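Local coordinates for protein carbonic anhydrase (Porphyridium purpureum, PDB 1DDZ) that probably catalyses the reversible hydration of carbon dioxide to hydrogencarbonate and a proton, as a zinc-dependent beta-class carbonic anhydrase, at residues R78-D86 and V293-K303; L87-H95 and C328-N336. One frame throughout, in Å; residues are numbered along the deposited sequence.

Interaction 1 of 2, residues R78-D86 and V293-K303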
loop_
_atom_site.group_PDB
_atom_site.type_symbol
_atom_site.label_atom_id
_atom_site.label_comp_id
_atom_site.label_asym_id
_atom_site.label_seq_id
_atom_site.Cartn_x
_atom_site.Cartn_y
_atom_site.Cartn_z
ATOM N N ARG A 78 5.608 11.509 -22.109
ATOM C CA ARG A 78 6.553 12.013 -23.085
ATOM C C ARG A 78 7.018 13.422 -22.872
ATOM O O ARG A 78 7.697 13.963 -23.733
ATOM C CB ARG A 78 6.009 11.862 -24.515
ATOM C CG ARG A 78 5.670 10.428 -24.873
ATOM C CD ARG A 78 4.976 10.351 -26.197
ATOM N NE ARG A 78 5.054 9.008 -26.767
ATOM C CZ ARG A 78 4.397 8.619 -27.853
ATOM N NH1 ARG A 78 3.600 9.472 -28.492
ATOM N NH2 ARG A 78 4.559 7.388 -28.331
ATOM N N VAL A 79 6.659 14.042 -21.761
ATOM C CA VAL A 79 7.129 15.389 -21.499
ATOM C C VAL A 79 7.459 15.657 -20.038
ATOM O O VAL A 79 6.625 15.467 -19.159
ATOM C CB VAL A 79 6.145 16.477 -21.988
ATOM C CG1 VAL A 79 6.834 17.837 -21.984
ATOM C CG2 VAL A 79 5.619 16.151 -23.383
ATOM N N PRO A 80 8.712 16.054 -19.759
ATOM C CA PRO A 80 9.104 16.349 -18.379
ATOM C C PRO A 80 8.247 17.490 -17.807
ATOM O O PRO A 80 7.969 18.494 -18.484
ATOM C CB PRO A 80 10.588 16.737 -18.530
ATOM C CG PRO A 80 11.031 15.836 -19.639
ATOM C CD PRO A 80 9.902 16.025 -20.638
ATOM N N ALA A 81 7.859 17.329 -16.554
ATOM C CA ALA A 81 7.033 18.278 -15.856
ATOM C C ALA A 81 7.560 19.699 -15.893
ATOM O O ALA A 81 6.794 20.627 -16.173
ATOM C CB ALA A 81 6.843 17.830 -14.431
ATOM N N ASN A 82 8.849 19.885 -15.608
ATOM C CA ASN A 82 9.442 21.226 -15.595
ATOM C C ASN A 82 9.350 21.873 -16.957
ATOM O O ASN A 82 9.129 23.065 -17.054
ATOM C CB ASN A 82 10.903 21.195 -15.135
ATOM C CG ASN A 82 11.829 20.560 -16.158
ATOM O OD1 ASN A 82 11.800 19.350 -16.353
ATOM N ND2 ASN A 82 12.615 21.381 -16.857
ATOM N N GLN A 83 9.419 21.061 -17.999
ATOM C CA GLN A 83 9.345 21.529 -19.371
ATOM C C GLN A 83 7.952 22.098 -19.666
ATOM O O GLN A 83 7.805 23.237 -20.117
ATOM C CB GLN A 83 9.612 20.361 -20.296
ATOM C CG GLN A 83 10.231 20.725 -21.607
ATOM C CD GLN A 83 11.398 19.838 -21.921
ATOM O OE1 GLN A 83 12.363 19.810 -21.177
ATOM N NE2 GLN A 83 11.304 19.081 -23.002
ATOM N N LEU A 84 6.925 21.305 -19.400
ATOM C CA LEU A 84 5.559 21.741 -19.630
ATOM C C LEU A 84 5.251 23.024 -18.861
ATOM O O LEU A 84 4.431 23.830 -19.281
ATOM C CB LEU A 84 4.575 20.647 -19.203
ATOM C CG LEU A 84 4.479 19.357 -20.027
ATOM C CD1 LEU A 84 3.793 18.266 -19.214
ATOM C CD2 LEU A 84 3.740 19.608 -21.312
ATOM N N LEU A 85 5.863 23.195 -17.697
ATOM C CA LEU A 85 5.621 24.395 -16.908
ATOM C C LEU A 85 6.598 25.528 -17.242
ATOM O O LEU A 85 6.537 26.588 -16.634
ATOM C CB LEU A 85 5.696 24.081 -15.408
ATOM C CG LEU A 85 4.568 23.235 -14.811
ATOM C CD1 LEU A 85 4.809 22.984 -13.328
ATOM C CD2 LEU A 85 3.249 23.954 -15.011
ATOM N N ASP A 86 7.477 25.306 -18.210
ATOM C CA ASP A 86 8.487 26.297 -18.595
ATOM C C ASP A 86 9.333 26.680 -17.374
ATOM O O ASP A 86 9.586 27.862 -17.126
ATOM C CB ASP A 86 7.825 27.546 -19.184
ATOM C CG ASP A 86 8.784 28.385 -20.007
ATOM O OD1 ASP A 86 9.729 27.812 -20.597
ATOM O OD2 ASP A 86 8.583 29.616 -20.086
ATOM N N VAL A 293 0.286 28.865 -14.753
ATOM C CA VAL A 293 0.649 27.515 -15.202
ATOM C C VAL A 293 0.385 27.362 -16.700
ATOM O O VAL A 293 1.212 26.810 -17.453
ATOM C CB VAL A 293 -0.181 26.460 -14.416
ATOM C CG1 VAL A 293 -0.422 25.206 -15.244
ATOM C CG2 VAL A 293 0.523 26.112 -13.124
ATOM N N PHE A 294 -0.744 27.923 -17.124
ATOM C CA PHE A 294 -1.160 27.844 -18.513
ATOM C C PHE A 294 -0.437 28.853 -19.381
ATOM O O PHE A 294 0.050 28.515 -20.464
ATOM C CB PHE A 294 -2.690 27.980 -18.609
ATOM C CG PHE A 294 -3.431 26.957 -17.776
ATOM C CD1 PHE A 294 -3.900 27.284 -16.509
ATOM C CD2 PHE A 294 -3.622 25.650 -18.249
ATOM C CE1 PHE A 294 -4.529 26.330 -15.728
ATOM C CE2 PHE A 294 -4.254 24.688 -17.470
ATOM C CZ PHE A 294 -4.711 25.023 -16.213
ATOM N N VAL A 295 -0.229 30.047 -18.852
ATOM C CA VAL A 295 0.456 31.066 -19.637
ATOM C C VAL A 295 1.924 30.685 -19.855
ATOM O O VAL A 295 2.431 30.773 -20.976
ATOM C CB VAL A 295 0.237 32.505 -19.052
ATOM C CG1 VAL A 295 0.680 32.589 -17.634
ATOM C CG2 VAL A 295 0.959 33.545 -19.879
ATOM N N ASN A 296 2.558 30.136 -18.823
ATOM C CA ASN A 296 3.947 29.681 -18.913
ATOM C C ASN A 296 4.020 28.496 -19.868
ATOM O O ASN A 296 4.892 28.433 -20.740
ATOM C CB ASN A 296 4.448 29.266 -17.545
ATOM C CG ASN A 296 4.529 30.425 -16.600
ATOM O OD1 ASN A 296 4.430 31.569 -17.027
ATOM N ND2 ASN A 296 4.652 30.146 -15.306
ATOM N N ASN A 297 3.085 27.560 -19.730
ATOM C CA ASN A 297 3.055 26.415 -20.635
ATOM C C ASN A 297 2.937 26.890 -22.078
ATOM O O ASN A 297 3.599 26.361 -22.972
ATOM C CB ASN A 297 1.892 25.480 -20.288
ATOM C CG ASN A 297 1.660 24.421 -21.355
ATOM O OD1 ASN A 297 2.489 23.530 -21.561
ATOM N ND2 ASN A 297 0.533 24.513 -22.043
ATOM N N GLU A 298 2.133 27.929 -22.295
ATOM C CA GLU A 298 1.948 28.492 -23.628
ATOM C C GLU A 298 3.229 29.104 -24.180
ATOM O O GLU A 298 3.558 28.894 -25.340
ATOM C CB GLU A 298 0.829 29.533 -23.621
ATOM C CG GLU A 298 0.398 30.010 -25.025
ATOM C CD GLU A 298 -0.131 28.888 -25.921
ATOM O OE1 GLU A 298 0.025 28.989 -27.156
ATOM O OE2 GLU A 298 -0.710 27.905 -25.400
ATOM N N ASN A 299 3.959 29.855 -23.357
ATOM C CA ASN A 299 5.217 30.469 -23.813
ATOM C C ASN A 299 6.153 29.353 -24.239
ATOM O O ASN A 299 6.724 29.378 -25.334
ATOM C CB ASN A 299 5.884 31.302 -22.710
ATOM C CG ASN A 299 5.081 32.534 -22.327
ATOM O OD1 ASN A 299 5.316 33.134 -21.277
ATOM N ND2 ASN A 299 4.123 32.923 -23.176
ATOM N N TRP A 300 6.244 28.337 -23.385
ATOM C CA TRP A 300 7.069 27.170 -23.649
ATOM C C TRP A 300 6.735 26.566 -25.015
ATOM O O TRP A 300 7.629 26.358 -25.840
ATOM C CB TRP A 300 6.872 26.127 -22.550
ATOM C CG TRP A 300 7.521 24.831 -22.864
ATOM C CD1 TRP A 300 8.867 24.580 -22.931
ATOM C CD2 TRP A 300 6.866 23.609 -23.255
ATOM N NE1 TRP A 300 9.086 23.285 -23.357
ATOM C CE2 TRP A 300 7.873 22.669 -23.561
ATOM C CE3 TRP A 300 5.521 23.225 -23.381
ATOM C CZ2 TRP A 300 7.583 21.371 -23.982
ATOM C CZ3 TRP A 300 5.235 21.943 -23.797
ATOM C CH2 TRP A 300 6.259 21.029 -24.092
ATOM N N ARG A 301 5.455 26.294 -25.256
ATOM C CA ARG A 301 5.021 25.720 -26.523
ATOM C C ARG A 301 5.462 26.538 -27.723
ATOM O O ARG A 301 5.990 25.985 -28.670
ATOM C CB ARG A 301 3.508 25.601 -26.574
ATOM C CG ARG A 301 2.904 24.660 -25.583
ATOM C CD ARG A 301 1.428 24.658 -25.802
ATOM N NE ARG A 301 1.159 24.395 -27.207
ATOM C CZ ARG A 301 0.381 25.143 -27.976
ATOM N NH1 ARG A 301 -0.216 26.211 -27.477
ATOM N NH2 ARG A 301 0.199 24.812 -29.247
ATOM N N GLN A 302 5.211 27.844 -27.697
ATOM C CA GLN A 302 5.591 28.724 -28.803
ATOM C C GLN A 302 7.088 28.663 -29.062
ATOM O O GLN A 302 7.529 28.551 -30.200
ATOM C CB GLN A 302 5.166 30.165 -28.514
ATOM C CG GLN A 302 3.660 30.363 -28.495
ATOM C CD GLN A 302 2.995 29.722 -29.696
ATOM O OE1 GLN A 302 3.565 29.668 -30.779
ATOM N NE2 GLN A 302 1.801 29.194 -29.499
ATOM N N LYS A 303 7.870 28.678 -27.986
ATOM C CA LYS A 303 9.324 28.603 -28.067
ATOM C C LYS A 303 9.747 27.320 -28.776
ATOM O O LYS A 303 10.666 27.320 -29.590
ATOM C CB LYS A 303 9.898 28.608 -26.661
ATOM C CG LYS A 303 10.920 29.678 -26.399
ATOM C CD LYS A 303 10.749 30.273 -24.999
ATOM C CE LYS A 303 10.826 29.236 -23.882
ATOM N NZ LYS A 303 10.669 29.869 -22.538
HETATM O O HOH W 1 7.177 31.396 -18.503
#
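Leu85 and Asp86, at the end of the short helix 81-84, run close against helix 292-307, Leu85 CA lying 5.0 Å from Asn297 CA and Asp86 CA 5.3 Å from Trp300 CA. The short helix ends in a Schellman motif, in which Asp86 takes a positive phi (56°) and turns its side chain toward the long helix. Trp300 makes the largest single contribution. Its CG stands anti to the backbone N (chi1 171°), which sets one face of the indole against the last turn of helix 81-84. Over that face sits the carbonyl of Gln83, whose O is 3.2 Å from Trp300 CG while also accepting from Asp86 N in the Schellman turn. Farther along the same face, Leu84 CA makes a CH-pi contact 4.2 Å from the centroid of the six-membered ring of Trp300. Leu84 CD2 reaches Trp300 CZ3 at 3.7 Å and Val79 CG1 meets CH2, so a broad, mainly apolar ring suits a site lined by backbone and aliphatic carbons. Phe312 turns its own ring almost perpendicular to the indole. Deeper in, Leu85 CD2 touches Val293 CG1 at 3.9 Å, both side chains also packing on strand 69-74, through Trp71 and Tyr69 respectively; the long helix thus lies against the sheet containing that strand. At the more open margin the chemistry becomes ionic. Lys303 NZ donates to the syn lone pair of Asp86 OD1 at 3.0 Å and weakly to OD2, while a water gives a hydrogen bond to Asp86 OD2 at 2.8 Å and a weak one to Asn296 OD1.

Interaction 2 of 2, residues L87-H95 and C328-N336. With ZN (zinc ion), chain D.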
loop_
_atom_site.group_PDB
_atom_site.type_symbol
_atom_site.label_atom_id
_atom_site.label_comp_id
_atom_site.label_asym_id
_atom_site.label_seq_id
_atom_site.Cartn_x
_atom_site.Cartn_y
_atom_site.Cartn_z
ATOM N N LEU A 87 9.744 25.673 -16.603
ATOM C CA LEU A 87 10.556 25.863 -15.390
ATOM C C LEU A 87 11.856 25.073 -15.452
ATOM O O LEU A 87 11.952 24.055 -16.146
ATOM C CB LEU A 87 9.800 25.398 -14.134
ATOM C CG LEU A 87 8.712 26.281 -13.544
ATOM C CD1 LEU A 87 8.092 25.569 -12.339
ATOM C CD2 LEU A 87 9.302 27.630 -13.144
ATOM N N PRO A 88 12.887 25.548 -14.736
ATOM C CA PRO A 88 14.184 24.863 -14.701
ATOM C C PRO A 88 14.012 23.469 -14.063
ATOM O O PRO A 88 13.115 23.254 -13.239
ATOM C CB PRO A 88 15.012 25.777 -13.784
ATOM C CG PRO A 88 14.430 27.143 -14.064
ATOM C CD PRO A 88 12.959 26.862 -14.060
ATOM N N ALA A 89 14.839 22.521 -14.473
ATOM C CA ALA A 89 14.785 21.181 -13.915
ATOM C C ALA A 89 14.962 21.341 -12.400
ATOM O O ALA A 89 15.555 22.323 -11.937
ATOM C CB ALA A 89 15.906 20.353 -14.504
ATOM N N GLY A 90 14.368 20.453 -11.616
ATOM C CA GLY A 90 14.504 20.568 -10.182
ATOM C C GLY A 90 13.579 21.592 -9.571
ATOM O O GLY A 90 13.421 21.662 -8.353
ATOM N N GLU A 91 12.970 22.433 -10.386
ATOM C CA GLU A 91 12.048 23.387 -9.799
ATOM C C GLU A 91 10.671 22.761 -9.589
ATOM O O GLU A 91 9.776 23.365 -9.002
ATOM C CB GLU A 91 11.981 24.676 -10.595
ATOM C CG GLU A 91 12.262 25.873 -9.717
ATOM C CD GLU A 91 13.306 26.788 -10.304
ATOM O OE1 GLU A 91 12.924 27.886 -10.735
ATOM O OE2 GLU A 91 14.497 26.416 -10.335
ATOM N N VAL A 92 10.527 21.516 -10.020
ATOM C CA VAL A 92 9.288 20.782 -9.841
ATOM C C VAL A 92 9.601 19.444 -9.180
ATOM O O VAL A 92 10.417 18.699 -9.678
ATOM C CB VAL A 92 8.600 20.504 -11.177
ATOM C CG1 VAL A 92 7.241 19.831 -10.934
ATOM C CG2 VAL A 92 8.406 21.805 -11.941
ATOM N N PHE A 93 8.960 19.172 -8.045
ATOM C CA PHE A 93 9.121 17.913 -7.304
ATOM C C PHE A 93 8.169 16.917 -7.990
ATOM O O PHE A 93 6.957 17.110 -7.974
ATOM C CB PHE A 93 8.698 18.142 -5.864
ATOM C CG PHE A 93 9.214 17.124 -4.910
ATOM C CD1 PHE A 93 10.579 16.977 -4.704
ATOM C CD2 PHE A 93 8.330 16.328 -4.179
ATOM C CE1 PHE A 93 11.046 16.057 -3.788
ATOM C CE2 PHE A 93 8.801 15.407 -3.260
ATOM C CZ PHE A 93 10.153 15.272 -3.065
ATOM N N VAL A 94 8.708 15.839 -8.546
ATOM C CA VAL A 94 7.912 14.892 -9.320
ATOM C C VAL A 94 7.667 13.500 -8.761
ATOM O O VAL A 94 8.574 12.852 -8.241
ATOM C CB VAL A 94 8.531 14.702 -10.733
ATOM C CG1 VAL A 94 7.679 13.799 -11.570
ATOM C CG2 VAL A 94 8.716 16.036 -11.438
ATOM N N HIS A 95 6.422 13.049 -8.885
ATOM C CA HIS A 95 6.034 11.701 -8.482
ATOM C C HIS A 95 5.399 11.138 -9.753
ATOM O O HIS A 95 4.659 11.845 -10.447
ATOM C CB HIS A 95 5.009 11.725 -7.346
ATOM C CG HIS A 95 4.538 10.368 -6.911
ATOM N ND1 HIS A 95 5.392 9.300 -6.727
ATOM C CD2 HIS A 95 3.303 9.917 -6.571
ATOM C CE1 HIS A 95 4.709 8.259 -6.285
ATOM N NE2 HIS A 95 3.439 8.608 -6.181
ATOM N N CYS A 328 14.466 9.453 -7.946
ATOM C CA CYS A 328 13.965 10.153 -6.779
ATOM C C CYS A 328 13.091 11.337 -7.143
ATOM O O CYS A 328 13.382 12.047 -8.096
ATOM C CB CYS A 328 15.134 10.628 -5.914
ATOM S SG CYS A 328 14.569 11.479 -4.400
ATOM N N ALA A 329 12.077 11.606 -6.335
ATOM C CA ALA A 329 11.172 12.718 -6.580
ATOM C C ALA A 329 11.874 14.079 -6.636
ATOM O O ALA A 329 11.311 15.035 -7.136
ATOM C CB ALA A 329 10.036 12.710 -5.601
ATOM N N ASP A 330 13.082 14.162 -6.082
ATOM C CA ASP A 330 13.877 15.389 -6.112
ATOM C C ASP A 330 14.125 15.798 -7.585
ATOM O O ASP A 330 14.064 16.985 -7.943
ATOM C CB ASP A 330 15.188 15.231 -5.362
ATOM C CG ASP A 330 14.977 15.114 -3.851
ATOM O OD1 ASP A 330 14.116 15.850 -3.307
ATOM O OD2 ASP A 330 15.623 14.284 -3.212
ATOM N N SER A 331 14.514 14.809 -8.397
ATOM C CA SER A 331 14.719 14.981 -9.830
ATOM C C SER A 331 15.312 16.271 -10.391
ATOM O O SER A 331 14.631 17.026 -11.078
ATOM C CB SER A 331 13.387 14.679 -10.576
ATOM O OG SER A 331 12.239 14.867 -9.734
ATOM N N ARG A 332 16.592 16.535 -10.175
ATOM C CA ARG A 332 17.093 17.766 -10.760
ATOM C C ARG A 332 17.431 17.624 -12.253
ATOM O O ARG A 332 17.867 18.579 -12.895
ATOM C CB ARG A 332 18.221 18.402 -9.943
ATOM C CG ARG A 332 18.396 19.890 -10.269
ATOM C CD ARG A 332 19.000 20.659 -9.123
ATOM N NE ARG A 332 18.029 20.959 -8.057
ATOM C CZ ARG A 332 17.302 22.096 -7.967
ATOM N NH1 ARG A 332 17.394 23.047 -8.897
ATOM N NH2 ARG A 332 16.593 22.364 -6.868
ATOM N N VAL A 333 17.265 16.428 -12.837
ATOM C CA VAL A 333 17.470 16.238 -14.286
ATOM C C VAL A 333 16.510 15.177 -14.825
ATOM O O VAL A 333 16.345 14.129 -14.205
ATOM C CB VAL A 333 18.885 15.765 -14.694
ATOM C CG1 VAL A 333 19.047 15.892 -16.184
ATOM C CG2 VAL A 333 19.952 16.589 -13.951
ATOM N N PRO A 334 15.805 15.476 -15.930
ATOM C CA PRO A 334 14.876 14.483 -16.485
ATOM C C PRO A 334 15.653 13.235 -16.909
ATOM O O PRO A 334 16.755 13.336 -17.459
ATOM C CB PRO A 334 14.262 15.204 -17.674
ATOM C CG PRO A 334 14.174 16.611 -17.186
ATOM C CD PRO A 334 15.554 16.801 -16.557
ATOM N N ALA A 335 15.072 12.064 -16.661
ATOM C CA ALA A 335 15.714 10.796 -16.988
ATOM C C ALA A 335 16.195 10.723 -18.423
ATOM O O ALA A 335 17.361 10.401 -18.685
ATOM C CB ALA A 335 14.776 9.634 -16.681
ATOM N N ASN A 336 15.303 11.042 -19.354
ATOM C CA ASN A 336 15.636 11.002 -20.769
ATOM C C ASN A 336 16.815 11.923 -21.067
ATOM O O ASN A 336 17.684 11.566 -21.850
ATOM C CB ASN A 336 14.422 11.386 -21.630
ATOM C CG ASN A 336 14.130 12.873 -21.603
ATOM O OD1 ASN A 336 13.555 13.375 -20.659
ATOM N ND2 ASN A 336 14.564 13.588 -22.627
HETATM ZN ZN ZN D . 16.398 12.695 -3.642
HETATM O O HOH W 2 13.058 19.162 -6.877
#
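The ring of Phe93 has the methyl of Ala329 over one face, CB lying 3.9 Å from the ring centroid in a CH-pi contact. Asp330 OD1 comes to the ring edge, in plane and 3.1 Å from Phe93 CE1, and a water also lies at the edge; this water donates to Gly90 O and Asp330 O. The guanidinium of Arg332 lays one face on Gly90, whose CA is 3.9 Å from Arg332 CZ. The type II turn from Pro88 to Glu91 takes glycine at position 90, where a beta carbon would press on Ala89 O and run into Arg332 CZ. A lysine in place of Arg332 has no flat group to lie over Gly90 CA and would probably leave that face of the turn less covered and Gln65 O without its weak bond from NH2. Val94 N gives a hydrogen bond to an in-plane lone pair of Ala329 O at 3.1 Å, and Ser331 OG donates from above the carbonyl plane, two donors likely to steady the loop carrying zinc ligands Cys328 and Asp330; His384 and Cys387 complete the site. Phe93 packs on Val112 and Ala116 of helix 107-119, its strand pairs with 69-74, and the backbone of Ala329 hydrogen-bonds with that of Asn351 at the end of strand 346-351.

How the interactions relate
Their first segments are consecutive, 78-86 running into 87-95 with a probable hydrogen bond from Leu87 N to Asn82 O at the junction, while their second segments lie apart, at 293-303 and 328-336. Ala81 of helix 81-84 also rests on Val92 and Val94 of the strand. Interaction 2 is buried, its centre about 10 Å from the centre of the chain, and joins the two carbonic anhydrase family regions. Interaction 1, its centre about 19 Å from that of the chain, is partly buried. Its chemistry grades from an aromatic and aliphatic interior to a marginal salt bridge, whereas interaction 2 joins its segments by one main-chain hydrogen bond, a phenyl ring on a methyl group and a glycine turn against a guanidinium, beside a zinc held by one of them.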